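UDP-N-acetylglucosamine 2-epimerase (Listeria monocytogenes, PDB 3OT5) probably catalyses the interconversion of UDP-N-acetylglucosamine and UDP-N-acetylmannosamine by inverting the configuration at carbon 2 of the sugar. Local coordinates at residues 261-266 / 285-290; 251-256 / 279-284; 29-34 / 111-116. All blocks are in the same frame, centred on the assembly; numbering follows the deposited sequence.

Contact 1. Residues 261-266 / 285-290; sequences VYPMHL and HLIEPL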
loop_
_atom_site.group_PDB
_atom_site.type_symbol
_atom_site.label_atom_id
_atom_site.label_comp_id
_atom_site.label_asym_id
_atom_site.label_seq_id
_atom_site.Cartn_x
_atom_site.Cartn_y
_atom_site.Cartn_z
ATOM N N VAL A 261 5.881 -20.433 1.566
ATOM C CA VAL A 261 4.450 -20.247 1.514
ATOM C C VAL A 261 4.208 -19.503 0.212
ATOM O O VAL A 261 4.819 -18.469 -0.040
ATOM C CB VAL A 261 3.902 -19.439 2.701
ATOM C CG1 VAL A 261 2.403 -19.174 2.515
ATOM C CG2 VAL A 261 4.151 -20.173 4.000
ATOM N N TYR A 262 3.349 -20.057 -0.627
ATOM C CA TYR A 262 3.033 -19.454 -1.893
ATOM C C TYR A 262 1.539 -19.403 -2.129
ATOM O O TYR A 262 0.945 -20.404 -2.510
ATOM C CB TYR A 262 3.705 -20.205 -3.054
ATOM C CG TYR A 262 3.260 -19.664 -4.393
ATOM C CD1 TYR A 262 3.621 -18.385 -4.795
ATOM C CD2 TYR A 262 2.479 -20.425 -5.257
ATOM C CE1 TYR A 262 3.197 -17.869 -6.021
ATOM C CE2 TYR A 262 2.067 -19.926 -6.488
ATOM C CZ TYR A 262 2.423 -18.649 -6.861
ATOM O OH TYR A 262 2.000 -18.147 -8.074
ATOM N N PRO A 263 0.924 -18.246 -1.870
ATOM C CA PRO A 263 -0.487 -18.110 -2.154
ATOM C C PRO A 263 -0.605 -18.179 -3.664
ATOM O O PRO A 263 -0.193 -17.256 -4.361
ATOM C CB PRO A 263 -0.825 -16.709 -1.626
ATOM C CG PRO A 263 0.264 -16.379 -0.679
ATOM C CD PRO A 263 1.470 -17.037 -1.237
ATOM N N MET A 264 -1.134 -19.277 -4.174
ATOM C CA MET A 264 -1.217 -19.455 -5.614
ATOM C C MET A 264 -2.093 -18.460 -6.350
ATOM O O MET A 264 -3.203 -18.176 -5.933
ATOM C CB MET A 264 -1.702 -20.856 -5.938
ATOM C CG MET A 264 -0.695 -21.932 -5.619
ATOM S SD MET A 264 -1.369 -23.518 -6.071
ATOM C CE MET A 264 -2.751 -23.612 -4.926
ATOM N N HIS A 265 -1.576 -17.956 -7.468
ATOM C CA HIS A 265 -2.328 -17.039 -8.300
ATOM C C HIS A 265 -3.507 -17.846 -8.847
ATOM O O HIS A 265 -3.429 -19.065 -8.987
ATOM C CB HIS A 265 -1.463 -16.476 -9.429
ATOM C CG HIS A 265 -2.124 -15.378 -10.206
ATOM N ND1 HIS A 265 -2.915 -15.613 -11.311
ATOM C CD2 HIS A 265 -2.114 -14.035 -10.030
ATOM C CE1 HIS A 265 -3.368 -14.462 -11.780
ATOM N NE2 HIS A 265 -2.899 -13.491 -11.017
ATOM N N LEU A 266 -4.599 -17.159 -9.138
ATOM C CA LEU A 266 -5.813 -17.793 -9.627
ATOM C C LEU A 266 -5.724 -18.358 -11.052
ATOM O O LEU A 266 -6.584 -19.142 -11.453
ATOM C CB LEU A 266 -6.957 -16.784 -9.568
ATOM C CG LEU A 266 -7.300 -16.156 -8.211
ATOM C CD1 LEU A 266 -8.456 -15.150 -8.389
ATOM C CD2 LEU A 266 -7.663 -17.218 -7.180
ATOM N N HIS A 285 4.290 -24.755 1.083
ATOM C CA HIS A 285 2.849 -24.669 1.264
ATOM C C HIS A 285 2.224 -23.876 0.138
ATOM O O HIS A 285 2.510 -22.691 -0.033
ATOM C CB HIS A 285 2.553 -24.038 2.618
ATOM C CG HIS A 285 3.301 -24.687 3.743
ATOM N ND1 HIS A 285 2.842 -25.812 4.393
ATOM C CD2 HIS A 285 4.498 -24.391 4.302
ATOM C CE1 HIS A 285 3.715 -26.171 5.319
ATOM N NE2 HIS A 285 4.730 -25.326 5.283
ATOM N N LEU A 286 1.409 -24.559 -0.661
ATOM C CA LEU A 286 0.714 -23.958 -1.777
ATOM C C LEU A 286 -0.695 -23.704 -1.323
ATOM O O LEU A 286 -1.531 -24.606 -1.294
ATOM C CB LEU A 286 0.707 -24.889 -2.980
ATOM C CG LEU A 286 2.082 -25.288 -3.506
ATOM C CD1 LEU A 286 1.927 -26.191 -4.723
ATOM C CD2 LEU A 286 2.904 -24.052 -3.839
ATOM N N ILE A 287 -0.967 -22.465 -0.967
ATOM C CA ILE A 287 -2.277 -22.117 -0.480
ATOM C C ILE A 287 -2.970 -21.165 -1.422
ATOM O O ILE A 287 -2.375 -20.701 -2.401
ATOM C CB ILE A 287 -2.180 -21.491 0.928
ATOM C CG1 ILE A 287 -1.445 -20.148 0.885
ATOM C CG2 ILE A 287 -1.478 -22.458 1.866
ATOM C CD1 ILE A 287 -1.334 -19.471 2.249
ATOM N N GLU A 288 -4.232 -20.887 -1.114
ATOM C CA GLU A 288 -5.044 -19.966 -1.887
ATOM C C GLU A 288 -4.579 -18.537 -1.607
ATOM O O GLU A 288 -3.844 -18.304 -0.645
ATOM C CB GLU A 288 -6.524 -20.134 -1.521
ATOM C CG GLU A 288 -7.094 -21.524 -1.857
ATOM C CD GLU A 288 -7.084 -21.825 -3.349
ATOM O OE1 GLU A 288 -7.105 -20.868 -4.155
ATOM O OE2 GLU A 288 -7.080 -23.018 -3.716
ATOM N N PRO A 289 -4.985 -17.578 -2.459
ATOM C CA PRO A 289 -4.563 -16.194 -2.236
ATOM C C PRO A 289 -5.005 -15.675 -0.873
ATOM O O PRO A 289 -6.158 -15.833 -0.491
ATOM C CB PRO A 289 -5.267 -15.420 -3.359
ATOM C CG PRO A 289 -5.559 -16.437 -4.408
ATOM C CD PRO A 289 -5.822 -17.710 -3.665
ATOM N N LEU A 290 -4.078 -15.089 -0.135
ATOM C CA LEU A 290 -4.391 -14.553 1.174
ATOM C C LEU A 290 -4.912 -13.137 1.070
ATOM O O LEU A 290 -4.601 -12.413 0.129
ATOM C CB LEU A 290 -3.148 -14.536 2.063
ATOM C CG LEU A 290 -2.548 -15.881 2.451
ATOM C CD1 LEU A 290 -1.257 -15.657 3.213
ATOM C CD2 LEU A 290 -3.555 -16.701 3.265
#
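Three backbone hydrogen bonds join these strands: Met264 N to Ile287 O (2.6 Å), Tyr262 N to His285 O (2.8 Å) and, longer and more bent, Ile287 N to Tyr262 O (3.2 Å). Pro263 lies between two of the donors, where an N-H would face away from 285-290, so proline costs this pairing nothing. The strands run parallel as the two ends of a beta-alpha-beta unit in a Rossmann-type sheet, helix 268-278 forming the crossover. On the face of Val261 and Pro263, Ile287 turns CG1 between its backbone N and carbonyl carbon (chi1 66°), which sets CD1 3.8 Å from Val261 CG1; beta-branched residues suit extended chain of this kind. Ile217 and Phe298 pack on this side. The other face, toward the crossover helix, holds Tyr262 and Leu286: Leu286 CD2 meets the ring edge at Tyr262 CD2 (3.9 Å). Met264, flexible enough to bend at its thioether, brings SD to 4.0 Å from Leu286 CB, crossing it at about a right angle. Past the strands, where Glu288 turns to a salt bridge with Arg271, the compact Pro289 ring lies against Leu266, CG to CD2 3.6 Å.

Contact 2. Residues 251-256 / 279-284; sequences IVESRE and GGHERI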
loop_
_atom_site.group_PDB
_atom_site.type_symbol
_atom_site.label_atom_id
_atom_site.label_comp_id
_atom_site.label_asym_id
_atom_site.label_seq_id
_atom_site.Cartn_x
_atom_site.Cartn_y
_atom_site.Cartn_z
ATOM N N ILE A 251 15.839 -23.597 -3.509
ATOM C CA ILE A 251 16.231 -22.903 -2.281
ATOM C C ILE A 251 15.763 -23.760 -1.105
ATOM O O ILE A 251 16.528 -24.038 -0.166
ATOM C CB ILE A 251 15.600 -21.483 -2.180
ATOM C CG1 ILE A 251 16.123 -20.562 -3.284
ATOM C CG2 ILE A 251 15.910 -20.844 -0.842
ATOM C CD1 ILE A 251 15.388 -19.214 -3.360
ATOM N N VAL A 252 14.507 -24.198 -1.179
ATOM C CA VAL A 252 13.918 -25.035 -0.138
ATOM C C VAL A 252 14.655 -26.367 0.031
ATOM O O VAL A 252 14.919 -26.784 1.157
ATOM C CB VAL A 252 12.424 -25.288 -0.400
ATOM C CG1 VAL A 252 11.880 -26.367 0.540
ATOM C CG2 VAL A 252 11.655 -23.988 -0.265
ATOM N N GLU A 253 14.995 -27.026 -1.074
ATOM C CA GLU A 253 15.719 -28.307 -0.998
ATOM C C GLU A 253 17.144 -28.146 -0.466
ATOM O O GLU A 253 17.639 -29.003 0.257
ATOM C CB GLU A 253 15.770 -29.001 -2.365
ATOM C CG GLU A 253 14.413 -29.443 -2.896
ATOM C CD GLU A 253 14.506 -30.175 -4.226
ATOM O OE1 GLU A 253 15.620 -30.612 -4.607
ATOM O OE2 GLU A 253 13.457 -30.334 -4.885
ATOM N N SER A 254 17.789 -27.042 -0.825
ATOM C CA SER A 254 19.164 -26.767 -0.416
ATOM C C SER A 254 19.302 -26.331 1.037
ATOM O O SER A 254 20.366 -26.515 1.637
ATOM C CB SER A 254 19.755 -25.684 -1.318
ATOM O OG SER A 254 19.748 -26.097 -2.676
ATOM N N ARG A 255 18.246 -25.734 1.583
ATOM C CA ARG A 255 18.229 -25.259 2.965
ATOM C C ARG A 255 17.034 -25.875 3.683
ATOM O O ARG A 255 15.892 -25.414 3.535
ATOM C CB ARG A 255 18.153 -23.731 2.999
ATOM C CG ARG A 255 19.351 -23.043 2.373
ATOM C CD ARG A 255 20.643 -23.384 3.126
ATOM N NE ARG A 255 21.793 -22.678 2.570
ATOM C CZ ARG A 255 22.555 -23.133 1.575
ATOM N NH1 ARG A 255 23.571 -22.398 1.148
ATOM N NH2 ARG A 255 22.309 -24.311 0.996
ATOM N N GLU A 256 17.315 -26.898 4.486
ATOM C CA GLU A 256 16.269 -27.641 5.192
ATOM C C GLU A 256 15.570 -26.915 6.322
ATOM O O GLU A 256 14.509 -27.352 6.756
ATOM C CB GLU A 256 16.812 -28.977 5.691
ATOM C CG GLU A 256 17.269 -29.871 4.560
ATOM C CD GLU A 256 17.703 -31.242 5.029
ATOM O OE1 GLU A 256 17.381 -31.621 6.176
ATOM O OE2 GLU A 256 18.355 -31.950 4.239
ATOM N N GLY A 279 4.688 -28.741 -5.762
ATOM C CA GLY A 279 3.806 -29.675 -5.079
ATOM C C GLY A 279 4.536 -30.835 -4.444
ATOM O O GLY A 279 5.675 -31.133 -4.783
ATOM N N GLY A 280 3.877 -31.464 -3.488
ATOM C CA GLY A 280 4.420 -32.627 -2.805
ATOM C C GLY A 280 5.672 -32.434 -1.973
ATOM O O GLY A 280 6.482 -33.350 -1.874
ATOM N N HIS A 281 5.865 -31.253 -1.391
ATOM C CA HIS A 281 7.033 -31.048 -0.534
ATOM C C HIS A 281 6.519 -30.568 0.815
ATOM O O HIS A 281 5.778 -29.584 0.902
ATOM C CB HIS A 281 8.036 -30.062 -1.120
ATOM C CG HIS A 281 9.385 -30.133 -0.471
ATOM N ND1 HIS A 281 9.684 -29.500 0.717
ATOM C CD2 HIS A 281 10.515 -30.780 -0.844
ATOM C CE1 HIS A 281 10.938 -29.755 1.048
ATOM N NE2 HIS A 281 11.463 -30.532 0.118
ATOM N N GLU A 282 6.910 -31.283 1.866
ATOM C CA GLU A 282 6.476 -30.965 3.224
ATOM C C GLU A 282 6.803 -29.542 3.698
ATOM O O GLU A 282 6.116 -29.019 4.566
ATOM C CB GLU A 282 7.018 -31.993 4.235
ATOM C CG GLU A 282 8.550 -32.168 4.292
ATOM C CD GLU A 282 9.159 -32.973 3.123
ATOM O OE1 GLU A 282 10.401 -33.144 3.116
ATOM O OE2 GLU A 282 8.416 -33.441 2.228
ATOM N N ARG A 283 7.835 -28.923 3.132
ATOM C CA ARG A 283 8.228 -27.570 3.533
ATOM C C ARG A 283 7.780 -26.474 2.557
ATOM O O ARG A 283 8.187 -25.319 2.680
ATOM C CB ARG A 283 9.737 -27.510 3.815
ATOM C CG ARG A 283 10.110 -28.352 5.028
ATOM C CD ARG A 283 11.590 -28.336 5.388
ATOM N NE ARG A 283 12.435 -28.884 4.328
ATOM C CZ ARG A 283 13.167 -28.173 3.472
ATOM N NH1 ARG A 283 13.221 -26.848 3.541
ATOM N NH2 ARG A 283 13.884 -28.808 2.557
ATOM N N ILE A 284 6.930 -26.838 1.598
ATOM C CA ILE A 284 6.401 -25.872 0.655
ATOM C C ILE A 284 4.881 -25.907 0.790
ATOM O O ILE A 284 4.259 -26.962 0.657
ATOM C CB ILE A 284 6.813 -26.158 -0.787
ATOM C CG1 ILE A 284 8.338 -26.293 -0.896
ATOM C CG2 ILE A 284 6.321 -25.041 -1.678
ATOM C CD1 ILE A 284 8.837 -26.509 -2.333
#
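Arg283 starts with CG anti to its own carbonyl carbon and bends at chi3 (-62°), a course that lays its guanidinium beside the last turn of the opposing helix, while Val252 directs CG1 away from its backbone N (chi1 169°) and over one face of that group, 3.3 Å from Arg283 NH1. The two side chains run alongside one another with opposite headings, and the arginine head reaches the valine's own carbonyl. Both terminal nitrogens converge on Val252 O, NH2 at 2.7 Å and NH1 at 2.9 Å. The oxygen lies in the guanidinium plane, but both donors approach it from the same face of the carbonyl group. A weak third bond links NH1 to Arg255 O (3.0 Å, 121° at the hydrogen), and Thr258 O also accepts from NH1. Arginine suits this place: several N-H groups serve carbonyls left at a helix end, whose partial negative charge its cation probably complements. The backbone of Glu256 covers the guanidinium face opposite Val252 CG1, although its carboxylate stays apart from the charge.

A type I turn runs from His281 to Ile284, and His281 ND1 accepts from Arg283 N at 3.1 Å, which restrains the imidazole, whose CE1 rests 3.6 Å from Val252 CG1. Ile284 CG1 meets the same methyl at 3.8 Å, so the branched valine packs one methyl against an isoleucine and an imidazole carbon while its carbonyl is used by the arginine.

Strand 258-263 lies alongside, with Leu260 touching both Val252 and Ile284, and Arg249 of helix 240-254 reaching Gly279 O; Ile251 and Arg255 face helix 348-360, where Arg255 forms a salt bridge with Asp360.

Contact 3. Residues 29-34 / 111-116; sequences KVMSIF and AAENPD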
loop_
_atom_site.group_PDB
_atom_site.type_symbol
_atom_site.label_atom_id
_atom_site.label_comp_id
_atom_site.label_asym_id
_atom_site.label_seq_id
_atom_site.Cartn_x
_atom_site.Cartn_y
_atom_site.Cartn_z
ATOM N N LYS A 29 -14.153 19.516 10.540
ATOM C CA LYS A 29 -14.888 18.377 10.024
ATOM C C LYS A 29 -14.172 17.831 8.811
ATOM O O LYS A 29 -14.096 18.489 7.791
ATOM C CB LYS A 29 -16.340 18.742 9.697
ATOM C CG LYS A 29 -17.162 17.539 9.227
ATOM C CD LYS A 29 -18.642 17.869 9.158
ATOM C CE LYS A 29 -19.474 16.626 8.907
ATOM N NZ LYS A 29 -20.926 16.921 8.890
ATOM N N VAL A 30 -13.626 16.631 8.953
ATOM C CA VAL A 30 -12.885 15.965 7.887
ATOM C C VAL A 30 -13.690 14.810 7.313
ATOM O O VAL A 30 -14.117 13.913 8.040
ATOM C CB VAL A 30 -11.583 15.373 8.383
ATOM C CG1 VAL A 30 -10.826 14.710 7.211
ATOM C CG2 VAL A 30 -10.723 16.430 9.060
ATOM N N MET A 31 -13.888 14.846 6.008
ATOM C CA MET A 31 -14.611 13.824 5.298
ATOM C C MET A 31 -13.594 13.000 4.548
ATOM O O MET A 31 -12.940 13.506 3.660
ATOM C CB MET A 31 -15.602 14.454 4.315
ATOM C CG MET A 31 -16.350 13.447 3.501
ATOM S SD MET A 31 -17.547 14.189 2.399
ATOM C CE MET A 31 -18.668 14.929 3.586
ATOM N N SER A 32 -13.466 11.732 4.919
ATOM C CA SER A 32 -12.521 10.825 4.280
ATOM C C SER A 32 -13.275 9.928 3.338
ATOM O O SER A 32 -14.222 9.240 3.734
ATOM C CB SER A 32 -11.775 10.007 5.325
ATOM O OG SER A 32 -11.023 10.879 6.154
ATOM N N ILE A 33 -12.865 9.945 2.081
ATOM C CA ILE A 33 -13.523 9.157 1.077
ATOM C C ILE A 33 -12.669 7.997 0.618
ATOM O O ILE A 33 -11.500 8.175 0.270
ATOM C CB ILE A 33 -13.815 10.008 -0.172
ATOM C CG1 ILE A 33 -14.603 11.259 0.201
ATOM C CG2 ILE A 33 -14.576 9.190 -1.208
ATOM C CD1 ILE A 33 -14.879 12.158 -0.967
ATOM N N PHE A 34 -13.235 6.801 0.654
ATOM C CA PHE A 34 -12.536 5.637 0.112
ATOM C C PHE A 34 -13.503 4.715 -0.627
ATOM O O PHE A 34 -14.650 4.519 -0.218
ATOM C CB PHE A 34 -11.592 4.931 1.108
ATOM C CG PHE A 34 -12.126 4.780 2.501
ATOM C CD1 PHE A 34 -12.816 3.656 2.878
ATOM C CD2 PHE A 34 -11.844 5.743 3.459
ATOM C CE1 PHE A 34 -13.256 3.507 4.171
ATOM C CE2 PHE A 34 -12.274 5.607 4.745
ATOM C CZ PHE A 34 -12.987 4.484 5.108
ATOM N N ALA A 111 -22.230 18.856 -0.198
ATOM C CA ALA A 111 -23.150 19.989 -0.061
ATOM C C ALA A 111 -23.943 19.918 1.239
ATOM O O ALA A 111 -24.126 20.933 1.912
ATOM C CB ALA A 111 -24.116 20.055 -1.259
ATOM N N ALA A 112 -24.404 18.716 1.579
ATOM C CA ALA A 112 -25.192 18.492 2.783
ATOM C C ALA A 112 -24.342 18.480 4.066
ATOM O O ALA A 112 -24.623 19.228 5.003
ATOM C CB ALA A 112 -25.967 17.185 2.656
ATOM N N GLU A 113 -23.314 17.637 4.098
ATOM C CA GLU A 113 -22.444 17.505 5.275
ATOM C C GLU A 113 -21.617 18.753 5.584
ATOM O O GLU A 113 -21.296 19.016 6.757
ATOM C CB GLU A 113 -21.508 16.297 5.106
ATOM C CG GLU A 113 -22.239 14.947 5.055
ATOM C CD GLU A 113 -22.907 14.565 6.377
ATOM O OE1 GLU A 113 -22.285 14.739 7.457
ATOM O OE2 GLU A 113 -24.044 14.051 6.331
ATOM N N ASN A 114 -21.279 19.502 4.536
ATOM C CA ASN A 114 -20.482 20.740 4.618
ATOM C C ASN A 114 -19.193 20.577 5.430
ATOM O O ASN A 114 -18.960 21.307 6.406
ATOM C CB ASN A 114 -21.312 21.907 5.172
ATOM C CG ASN A 114 -20.635 23.277 4.955
ATOM O OD1 ASN A 114 -19.745 23.416 4.108
ATOM N ND2 ASN A 114 -21.082 24.295 5.702
ATOM N N PRO A 115 -18.359 19.604 5.045
ATOM C CA PRO A 115 -17.113 19.425 5.743
ATOM C C PRO A 115 -16.140 20.541 5.440
ATOM O O PRO A 115 -16.237 21.207 4.405
ATOM C CB PRO A 115 -16.567 18.130 5.147
ATOM C CG PRO A 115 -17.120 18.105 3.764
ATOM C CD PRO A 115 -18.514 18.628 3.952
ATOM N N ASP A 116 -15.196 20.729 6.349
ATOM C CA ASP A 116 -14.155 21.721 6.179
ATOM C C ASP A 116 -13.107 21.211 5.210
ATOM O O ASP A 116 -12.452 21.983 4.523
ATOM C CB ASP A 116 -13.520 21.997 7.514
ATOM C CG ASP A 116 -14.494 22.587 8.477
ATOM O OD1 ASP A 116 -15.317 23.408 8.033
ATOM O OD2 ASP A 116 -14.442 22.245 9.665
#
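Met31 and Pro115 meet where helix 95-113 of the N-terminal Rossmann-type domain ends and the chain turns into strand 117-121, which lies beside strand 28-34 in the parallel sheet. This is the close-packed part of the contact. The methionine leaves the strand with CG opposite its backbone N (chi1 178°) and bends only at the thioether, so that its methyl enters the corner of the turn: CE is 3.5 Å from both Pro115 CG and Glu113 CB. A long, unbranched apolar chain fits this corner, and the rigid proline ring offers it an apolar CH2 surface. Ile110 of the helix touches both residues.

Toward solvent the character changes. Lys29 runs fully extended along Pro115, its CG 4.0 Å from Pro115 CA, to a polar end where Glu113 offers two oxygens. There NZ is shared between the carboxylate, in a salt bridge to OE1 (2.9 Å), and the main-chain oxygen, Glu113 O (3.0 Å); a lysine is apt here, since its charge probably complements the carbonyl-rich end of the helix. Glu58 adds a long, weak ion pair. Asn114 spends its OD1 on Lys139 in a hydrogen bond, and as the first residue past the helix it takes a positive phi, which asparagine tolerates well.

At the far end Asp116 brackets the backbone of Lys29. Its N donates to Lys29 O (2.9 Å), and its short side chain returns to accept from Lys29 N, an almost straight bond of 168° in which the N-H meets OD2 from above the carboxylate plane, 2.9 Å from N to OD2.

In the fold
From the N terminus, contact 3 comes first: its loop leaves strand 28-34, passes through strand 57-63 and returns at the end of helix 95-113, tying the first strand of the N-terminal sheet to the helix before its neighbour, strand 117-121. It is complete before the other two begin. Contact 2 then opens at the end of helix 240-254 and contact 1 on the following strand 258-263; after helix 268-278 they close in the same order, so their loops cross. These two touch, Leu286 CD1 lying 3.9 Å from Gly279 N, and lie at the border of the second sheet formed by strand 284-287. Contact 3 lies across the molecule, its centre about 39 Å from that of contact 1.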